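Local coordinates for cell division control protein Cdc48 (Mycobacterium smegmatis, PDB 5E7P) that probably binds and hydrolyses ATP through two tandem AAA modules of the Cdc48 type, each able to hold ADP, at residues R64-V69 / S90-R95; S112-G117 / V196-T201; D327-L332 / A365-P370. All blocks are in the same frame, centred on the assembly; numbering follows the deposited sequence.

Overall arrangement
The three contacts follow one another along the chain. Contact 1 joins a strand to a helix end in the CDC48 N-terminal domain. Contact 2, its centre about 20 Å away, pairs strands 112-116 and 196-199; contact 1 reaches the sheet of this pair through Thr144 of strand 144-146. Contact 3 lies in the first AAA module, its centre about 21 Å from contact 2 and 33 Å from contact 1. Helix 294-299 links the last two, because Val196 of contact 2 and Asp327 of contact 3 both rest on it. The series runs from N-terminal region to the first ADP-binding module, and only contact 3 lies close to a nucleotide.

Contact 1 (R64-V69 / S90-R95); sequences RTTAAV and SNAGVR
Thr66 packs against the last turn of helix 86-92 with both branches: CG2 meets Ala92 CB at 3.6 Å, while OG1 approaches Asn91 CB to 3.5 Å. Its torsion explains the division, since placing OG1 anti to the backbone N (chi1 -168°) leaves the methyl facing Ala92. In this tight, buried part OG1 also accepts from a water at 2.8 Å, and that water accepts from Asn91 ND2 at 3.0 Å; Asn91 OD1 is taken by Thr144 N.

The Arg64 side is more open to solvent. Arg64 is partly exposed and Ser90 exposed, and the only direct hydrogen bond between the segments is Arg64 N to Ala92 O, 3.3 Å, with 152° at the hydrogen and the donor above the carbonyl plane. Arg64 CB lies 3.6 Å from Asn91 O, and the chain, bent at chi3, carries its guanidinium so that one face lies over that oxygen; NH1 bonds to Gly142 O. Gly93, with positive phi, closes the helix as the C-prime residue of a Schellman motif. The chemistry implies a helix C-terminus whose carbonyls sit close to a cationic group, a favourable setting that probably complements the methyl-to-methyl packing of Thr66 on Ala92 and the water-bridged hydroxyl.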
loop_
_atom_site.group_PDB
_atom_site.type_symbol
_atom_site.label_atom_id
_atom_site.label_comp_id
_atom_site.label_asym_id
_atom_site.label_seq_id
_atom_site.Cartn_x
_atom_site.Cartn_y
_atom_site.Cartn_z
ATOM N N ARG A 64 3.359 -22.498 20.573
ATOM C CA ARG A 64 2.289 -21.661 20.046
ATOM C C ARG A 64 2.681 -21.118 18.677
ATOM O O ARG A 64 3.838 -21.219 18.265
ATOM C CB ARG A 64 2.012 -20.486 20.987
ATOM C CG ARG A 64 1.928 -20.854 22.457
ATOM C CD ARG A 64 1.673 -19.617 23.298
ATOM N NE ARG A 64 0.400 -18.990 22.956
ATOM C CZ ARG A 64 0.036 -17.774 23.348
ATOM N NH1 ARG A 64 -1.143 -17.286 22.988
ATOM N NH2 ARG A 64 0.852 -17.043 24.096
ATOM N N THR A 65 1.715 -20.529 17.980
ATOM C CA THR A 65 1.978 -19.908 16.690
ATOM C C THR A 65 1.707 -18.407 16.742
ATOM O O THR A 65 0.615 -17.974 17.113
ATOM C CB THR A 65 1.127 -20.537 15.567
ATOM O OG1 THR A 65 1.504 -21.908 15.386
ATOM C CG2 THR A 65 1.336 -19.788 14.259
ATOM N N THR A 66 2.709 -17.615 16.375
ATOM C CA THR A 66 2.553 -16.167 16.313
ATOM C C THR A 66 3.117 -15.644 14.997
ATOM O O THR A 66 3.481 -16.424 14.119
ATOM C CB THR A 66 3.249 -15.462 17.497
ATOM O OG1 THR A 66 2.831 -14.094 17.557
ATOM C CG2 THR A 66 4.762 -15.525 17.351
ATOM N N ALA A 67 3.178 -14.325 14.857
ATOM C CA ALA A 67 3.746 -13.722 13.660
ATOM C C ALA A 67 4.491 -12.431 13.980
ATOM O O ALA A 67 4.135 -11.706 14.909
ATOM C CB ALA A 67 2.666 -13.475 12.627
ATOM N N ALA A 68 5.534 -12.154 13.207
ATOM C CA ALA A 68 6.300 -10.929 13.375
ATOM C C ALA A 68 6.818 -10.440 12.030
ATOM O O ALA A 68 6.757 -11.160 11.035
ATOM C CB ALA A 68 7.449 -11.150 14.347
ATOM N N VAL A 69 7.321 -9.210 12.007
ATOM C CA VAL A 69 7.874 -8.622 10.794
ATOM C C VAL A 69 9.357 -8.957 10.673
ATOM O O VAL A 69 10.129 -8.741 11.611
ATOM C CB VAL A 69 7.691 -7.090 10.780
ATOM C CG1 VAL A 69 8.360 -6.471 9.553
ATOM C CG2 VAL A 69 6.211 -6.735 10.826
ATOM N N SER A 90 7.500 -15.059 24.040
ATOM C CA SER A 90 6.307 -15.424 24.791
ATOM C C SER A 90 5.148 -15.782 23.861
ATOM O O SER A 90 4.441 -16.762 24.092
ATOM C CB SER A 90 5.909 -14.282 25.727
ATOM O OG SER A 90 4.722 -14.591 26.431
ATOM N N ASN A 91 4.960 -14.989 22.810
ATOM C CA ASN A 91 3.870 -15.219 21.862
ATOM C C ASN A 91 4.042 -16.491 21.036
ATOM O O ASN A 91 3.062 -17.092 20.598
ATOM C CB ASN A 91 3.695 -14.015 20.930
ATOM C CG ASN A 91 3.149 -12.794 21.646
ATOM O OD1 ASN A 91 2.600 -12.899 22.744
ATOM N ND2 ASN A 91 3.291 -11.626 21.022
ATOM N N ALA A 92 5.290 -16.893 20.824
ATOM C CA ALA A 92 5.588 -18.056 19.997
ATOM C C ALA A 92 5.743 -19.326 20.830
ATOM O O ALA A 92 5.848 -20.424 20.285
ATOM C CB ALA A 92 6.840 -17.811 19.168
ATOM N N GLY A 93 5.758 -19.170 22.150
ATOM C CA GLY A 93 5.927 -20.298 23.047
ATOM C C GLY A 93 7.300 -20.923 22.904
ATOM O O GLY A 93 7.437 -22.146 22.868
ATOM N N VAL A 94 8.318 -20.075 22.815
ATOM C CA VAL A 94 9.691 -20.531 22.656
ATOM C C VAL A 94 10.571 -20.009 23.789
ATOM O O VAL A 94 10.559 -18.816 24.097
ATOM C CB VAL A 94 10.284 -20.064 21.311
ATOM C CG1 VAL A 94 11.685 -20.626 21.118
ATOM C CG2 VAL A 94 9.380 -20.474 20.162
ATOM N N ARG A 95 11.328 -20.909 24.409
ATOM C CA ARG A 95 12.292 -20.522 25.433
ATOM C C ARG A 95 13.512 -19.884 24.779
ATOM O O ARG A 95 13.727 -20.034 23.577
ATOM C CB ARG A 95 12.719 -21.741 26.252
ATOM C CG ARG A 95 11.608 -22.357 27.082
ATOM C CD ARG A 95 12.033 -23.691 27.689
ATOM N NE ARG A 95 12.176 -24.737 26.677
ATOM C CZ ARG A 95 13.334 -25.128 26.153
ATOM N NH1 ARG A 95 13.358 -26.087 25.236
ATOM N NH2 ARG A 95 14.469 -24.565 26.545
HETATM O O HOH W 1 4.573 -11.981 18.344
#

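Contact 2 (S112-G117 / V196-T201)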
loop_
_atom_site.group_PDB
_atom_site.type_symbol
_atom_site.label_atom_id
_atom_site.label_comp_id
_atom_site.label_asym_id
_atom_site.label_seq_id
_atom_site.Cartn_x
_atom_site.Cartn_y
_atom_site.Cartn_z
ATOM N N SER A 112 -11.286 -6.397 11.532
ATOM C CA SER A 112 -11.308 -5.962 12.923
ATOM C C SER A 112 -10.229 -6.673 13.724
ATOM O O SER A 112 -9.745 -7.731 13.329
ATOM C CB SER A 112 -12.674 -6.233 13.560
ATOM O OG SER A 112 -12.848 -7.613 13.827
ATOM N N VAL A 113 -9.847 -6.069 14.843
ATOM C CA VAL A 113 -8.973 -6.706 15.820
ATOM C C VAL A 113 -9.484 -6.340 17.203
ATOM O O VAL A 113 -9.548 -5.161 17.550
ATOM C CB VAL A 113 -7.514 -6.225 15.708
ATOM C CG1 VAL A 113 -6.691 -6.779 16.862
ATOM C CG2 VAL A 113 -6.905 -6.627 14.373
ATOM N N THR A 114 -9.858 -7.341 17.990
ATOM C CA THR A 114 -10.333 -7.085 19.343
ATOM C C THR A 114 -9.216 -7.313 20.355
ATOM O O THR A 114 -8.587 -8.368 20.371
ATOM C CB THR A 114 -11.549 -7.959 19.698
ATOM O OG1 THR A 114 -12.590 -7.743 18.738
ATOM C CG2 THR A 114 -12.067 -7.607 21.081
ATOM N N VAL A 115 -8.969 -6.311 21.189
ATOM C CA VAL A 115 -7.917 -6.397 22.191
ATOM C C VAL A 115 -8.496 -6.291 23.595
ATOM O O VAL A 115 -9.601 -5.783 23.786
ATOM C CB VAL A 115 -6.864 -5.288 21.999
ATOM C CG1 VAL A 115 -6.180 -5.431 20.647
ATOM C CG2 VAL A 115 -7.508 -3.915 22.132
ATOM N N SER A 116 -7.743 -6.772 24.577
ATOM C CA SER A 116 -8.169 -6.696 25.967
ATOM C C SER A 116 -7.130 -5.964 26.803
ATOM O O SER A 116 -5.932 -6.072 26.551
ATOM C CB SER A 116 -8.405 -8.094 26.538
ATOM O OG SER A 116 -8.872 -8.027 27.873
ATOM N N GLY A 117 -7.597 -5.218 27.795
ATOM C CA GLY A 117 -6.710 -4.485 28.675
ATOM C C GLY A 117 -7.382 -4.146 29.989
ATOM O O GLY A 117 -8.429 -4.703 30.323
ATOM N N VAL A 196 -10.796 -1.798 12.059
ATOM C CA VAL A 196 -11.297 -1.266 13.317
ATOM C C VAL A 196 -10.651 -2.016 14.478
ATOM O O VAL A 196 -10.587 -3.244 14.477
ATOM C CB VAL A 196 -12.845 -1.319 13.401
ATOM C CG1 VAL A 196 -13.366 -2.731 13.157
ATOM C CG2 VAL A 196 -13.330 -0.784 14.742
ATOM N N VAL A 197 -10.141 -1.275 15.454
ATOM C CA VAL A 197 -9.519 -1.888 16.621
ATOM C C VAL A 197 -10.277 -1.492 17.878
ATOM O O VAL A 197 -10.183 -0.354 18.332
ATOM C CB VAL A 197 -8.044 -1.473 16.758
ATOM C CG1 VAL A 197 -7.392 -2.210 17.917
ATOM C CG2 VAL A 197 -7.297 -1.747 15.463
ATOM N N SER A 198 -11.028 -2.436 18.438
ATOM C CA SER A 198 -11.922 -2.141 19.554
ATOM C C SER A 198 -11.646 -3.006 20.780
ATOM O O SER A 198 -11.034 -4.070 20.681
ATOM C CB SER A 198 -13.381 -2.303 19.118
ATOM O OG SER A 198 -13.589 -3.566 18.510
ATOM N N TRP A 199 -12.111 -2.539 21.935
ATOM C CA TRP A 199 -11.879 -3.231 23.196
ATOM C C TRP A 199 -12.729 -4.487 23.326
ATOM O O TRP A 199 -13.745 -4.635 22.647
ATOM C CB TRP A 199 -12.140 -2.299 24.382
ATOM C CG TRP A 199 -11.124 -1.211 24.513
ATOM C CD1 TRP A 199 -11.300 0.115 24.248
ATOM C CD2 TRP A 199 -9.762 -1.361 24.930
ATOM N NE1 TRP A 199 -10.132 0.803 24.479
ATOM C CE2 TRP A 199 -9.172 -0.082 24.897
ATOM C CE3 TRP A 199 -8.985 -2.452 25.326
ATOM C CZ2 TRP A 199 -7.842 0.136 25.249
ATOM C CZ3 TRP A 199 -7.664 -2.234 25.675
ATOM C CH2 TRP A 199 -7.106 -0.950 25.635
ATOM N N GLY A 200 -12.300 -5.389 24.203
ATOM C CA GLY A 200 -13.026 -6.618 24.460
ATOM C C GLY A 200 -14.317 -6.349 25.202
ATOM O O GLY A 200 -14.303 -5.850 26.327
ATOM N N THR A 201 -15.437 -6.672 24.563
ATOM C CA THR A 201 -16.753 -6.446 25.148
ATOM C C THR A 201 -17.440 -7.771 25.457
ATOM O O THR A 201 -18.083 -8.357 24.586
ATOM C CB THR A 201 -17.659 -5.640 24.195
ATOM O OG1 THR A 201 -18.180 -6.506 23.179
ATOM C CG2 THR A 201 -16.881 -4.511 23.540
#
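Trp199 brings the six-membered end of its indole obliquely against the neighbouring strand: CE3 touches Val115 CG2 at 3.8 Å, CZ3 reaches Gly117 N at 3.7 Å, and Ser116 C lies in the ring plane at its edge. CG beside the backbone N (chi1 -69°) swings the ring toward that strand, and NE1 is held by Ile125 O. Val113 shares this face, and Leu130 of helix 127-133 packs on Val115, Val197 and Trp199.

Backbone bonds fix the parallel register. Val113 N donates to Val196 O (2.9 Å, nearly along the C=O axis) and Val113 O accepts from Ser198 N (3.2 Å), bracketing Val197; Val115 N then bonds to Ser198 O at 3.1 Å, whereas the Gly200 N to Val115 O bond is weak, bent to 118°. The other face carries Ser112, Thr114, Val196 and Ser198. Here Val196 CG1 packs on Ser112 CB at 3.6 Å, and Thr114 CG2, anti to its own N, meets Gly200 CA at 3.6 Å.

The strands, 23° apart, are a twisted parallel pair. The pair forms one margin of a four-stranded mixed sheet, with 196-199 outermost, consistent with the small beta subdomain that follows the double-psi barrel in Cdc48-type N-terminal regions.

Contact 3 (D327-L332 / A365-P370)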
loop_
_atom_site.group_PDB
_atom_site.type_symbol
_atom_site.label_atom_id
_atom_site.label_comp_id
_atom_site.label_asym_id
_atom_site.label_seq_id
_atom_site.Cartn_x
_atom_site.Cartn_y
_atom_site.Cartn_z
ATOM N N ASP A 327 -12.937 5.739 4.832
ATOM C CA ASP A 327 -12.734 4.321 4.537
ATOM C C ASP A 327 -14.061 3.570 4.412
ATOM O O ASP A 327 -14.376 2.677 5.203
ATOM C CB ASP A 327 -11.809 3.679 5.576
ATOM C CG ASP A 327 -10.474 4.404 5.686
ATOM O OD1 ASP A 327 -9.614 4.213 4.798
ATOM O OD2 ASP A 327 -10.290 5.173 6.654
ATOM N N VAL A 328 -14.820 3.948 3.389
ATOM C CA VAL A 328 -16.165 3.440 3.164
ATOM C C VAL A 328 -16.154 1.997 2.647
ATOM O O VAL A 328 -17.190 1.334 2.605
ATOM C CB VAL A 328 -16.934 4.367 2.183
ATOM C CG1 VAL A 328 -16.391 4.217 0.769
ATOM C CG2 VAL A 328 -18.442 4.105 2.227
ATOM N N ASP A 329 -14.981 1.498 2.270
ATOM C CA ASP A 329 -14.889 0.128 1.766
ATOM C C ASP A 329 -15.139 -0.910 2.864
ATOM O O ASP A 329 -15.482 -2.054 2.578
ATOM C CB ASP A 329 -13.550 -0.124 1.067
ATOM C CG ASP A 329 -12.362 0.257 1.925
ATOM O OD1 ASP A 329 -12.433 1.292 2.620
ATOM O OD2 ASP A 329 -11.355 -0.483 1.902
ATOM N N ALA A 330 -14.972 -0.503 4.118
ATOM C CA ALA A 330 -15.296 -1.365 5.247
ATOM C C ALA A 330 -16.801 -1.369 5.505
ATOM O O ALA A 330 -17.350 -2.348 6.010
ATOM C CB ALA A 330 -14.548 -0.913 6.487
ATOM N N LEU A 331 -17.461 -0.269 5.152
ATOM C CA LEU A 331 -18.907 -0.142 5.310
ATOM C C LEU A 331 -19.663 -0.654 4.084
ATOM O O LEU A 331 -20.718 -1.274 4.212
ATOM C CB LEU A 331 -19.284 1.315 5.593
ATOM C CG LEU A 331 -20.767 1.698 5.568
ATOM C CD1 LEU A 331 -21.539 0.974 6.658
ATOM C CD2 LEU A 331 -20.932 3.207 5.706
ATOM N N LEU A 332 -19.125 -0.390 2.897
ATOM C CA LEU A 332 -19.744 -0.857 1.658
ATOM C C LEU A 332 -18.767 -1.650 0.790
ATOM O O LEU A 332 -18.334 -1.169 -0.252
ATOM C CB LEU A 332 -20.312 0.319 0.859
ATOM C CG LEU A 332 -21.528 1.041 1.443
ATOM C CD1 LEU A 332 -21.877 2.258 0.610
ATOM C CD2 LEU A 332 -22.716 0.099 1.522
ATOM N N ALA A 365 -16.417 10.384 0.378
ATOM C CA ALA A 365 -15.969 9.151 1.012
ATOM C C ALA A 365 -14.547 8.802 0.580
ATOM O O ALA A 365 -14.125 9.128 -0.532
ATOM C CB ALA A 365 -16.916 8.018 0.685
ATOM N N THR A 366 -13.810 8.143 1.466
ATOM C CA THR A 366 -12.456 7.713 1.151
ATOM C C THR A 366 -12.356 6.193 1.108
ATOM O O THR A 366 -13.190 5.484 1.674
ATOM C CB THR A 366 -11.429 8.253 2.162
ATOM O OG1 THR A 366 -11.763 7.789 3.473
ATOM C CG2 THR A 366 -11.406 9.781 2.150
ATOM N N SER A 367 -11.323 5.709 0.428
ATOM C CA SER A 367 -11.042 4.286 0.319
ATOM C C SER A 367 -9.710 4.127 -0.389
ATOM O O SER A 367 -9.500 4.724 -1.436
ATOM C CB SER A 367 -12.133 3.579 -0.486
ATOM O OG SER A 367 -11.788 2.223 -0.711
ATOM N N ALA A 368 -8.809 3.330 0.177
ATOM C CA ALA A 368 -7.500 3.124 -0.430
ATOM C C ALA A 368 -7.638 2.620 -1.861
ATOM O O ALA A 368 -7.113 3.227 -2.791
ATOM C CB ALA A 368 -6.665 2.164 0.403
ATOM N N VAL A 369 -8.367 1.523 -2.031
ATOM C CA VAL A 369 -8.623 0.958 -3.349
ATOM C C VAL A 369 -10.100 1.120 -3.714
ATOM O O VAL A 369 -10.972 0.553 -3.052
ATOM C CB VAL A 369 -8.237 -0.531 -3.395
ATOM C CG1 VAL A 369 -8.458 -1.100 -4.786
ATOM C CG2 VAL A 369 -6.794 -0.711 -2.964
ATOM N N PRO A 370 -10.382 1.889 -4.780
ATOM C CA PRO A 370 -11.743 2.274 -5.178
ATOM C C PRO A 370 -12.629 1.075 -5.501
ATOM O O PRO A 370 -13.812 1.077 -5.159
ATOM C CB PRO A 370 -11.522 3.108 -6.448
ATOM C CG PRO A 370 -10.093 3.494 -6.426
ATOM C CD PRO A 370 -9.378 2.376 -5.739
HETATM O O HOH W 2 -9.776 2.368 2.682
HETATM O O HOH W 3 -9.155 7.025 4.108
HETATM O O HOH W 4 -9.541 0.021 0.028
#
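This is a buried, largely polar contact between a strand end and the turn that follows the neighbouring strand, near the bound ADP of the first AAA module, the Asp327 side chain about 5 Å from it. Two backbone N-H groups of the turn are gripped by one residue. Asp327 N donates to Thr366 OG1 at 2.7 Å, almost straight at 167°, and Val328 N donates to Thr366 O at 2.8 Å. Thr366 reaches the first because chi1 of 59° sets OG1 between its N and carbonyl carbon. The bonds hold the start of a type I turn, Asp327 to Ala330.

Val328 CG1 meets Ala365 CB at 3.8 Å, the one apolar side-chain pair. Water completes the polar side: one molecule donates to Asp327 OD1 (2.8 Å) and Asp329 OD1 (2.9 Å) while accepting from Ala368 N, and a second joins Asp329 OD2 to Val369 N. Asp329 OD2 also accepts from Asn194 ND2. Ser367 OG turns to its own segment, donating to Val369 O at 3.0 Å from above the carbonyl plane.

By sequence, Asp327 falls where AAA ATPases carry the Walker B glutamate, with Ala326 in place of the usual aspartate, and Ala368 falls where the second module has Asn630, the sensor 1 asparagine. The Thr366 side chain lies about 4 Å from that of Lys276, which binds ADP. Strand 361-366 runs between strands 321-326 and 265-269, pairing with Ile325 and Val268, while helix 294-299 meets Asp327 through Pro295 and helix 344-356 packs on Leu332.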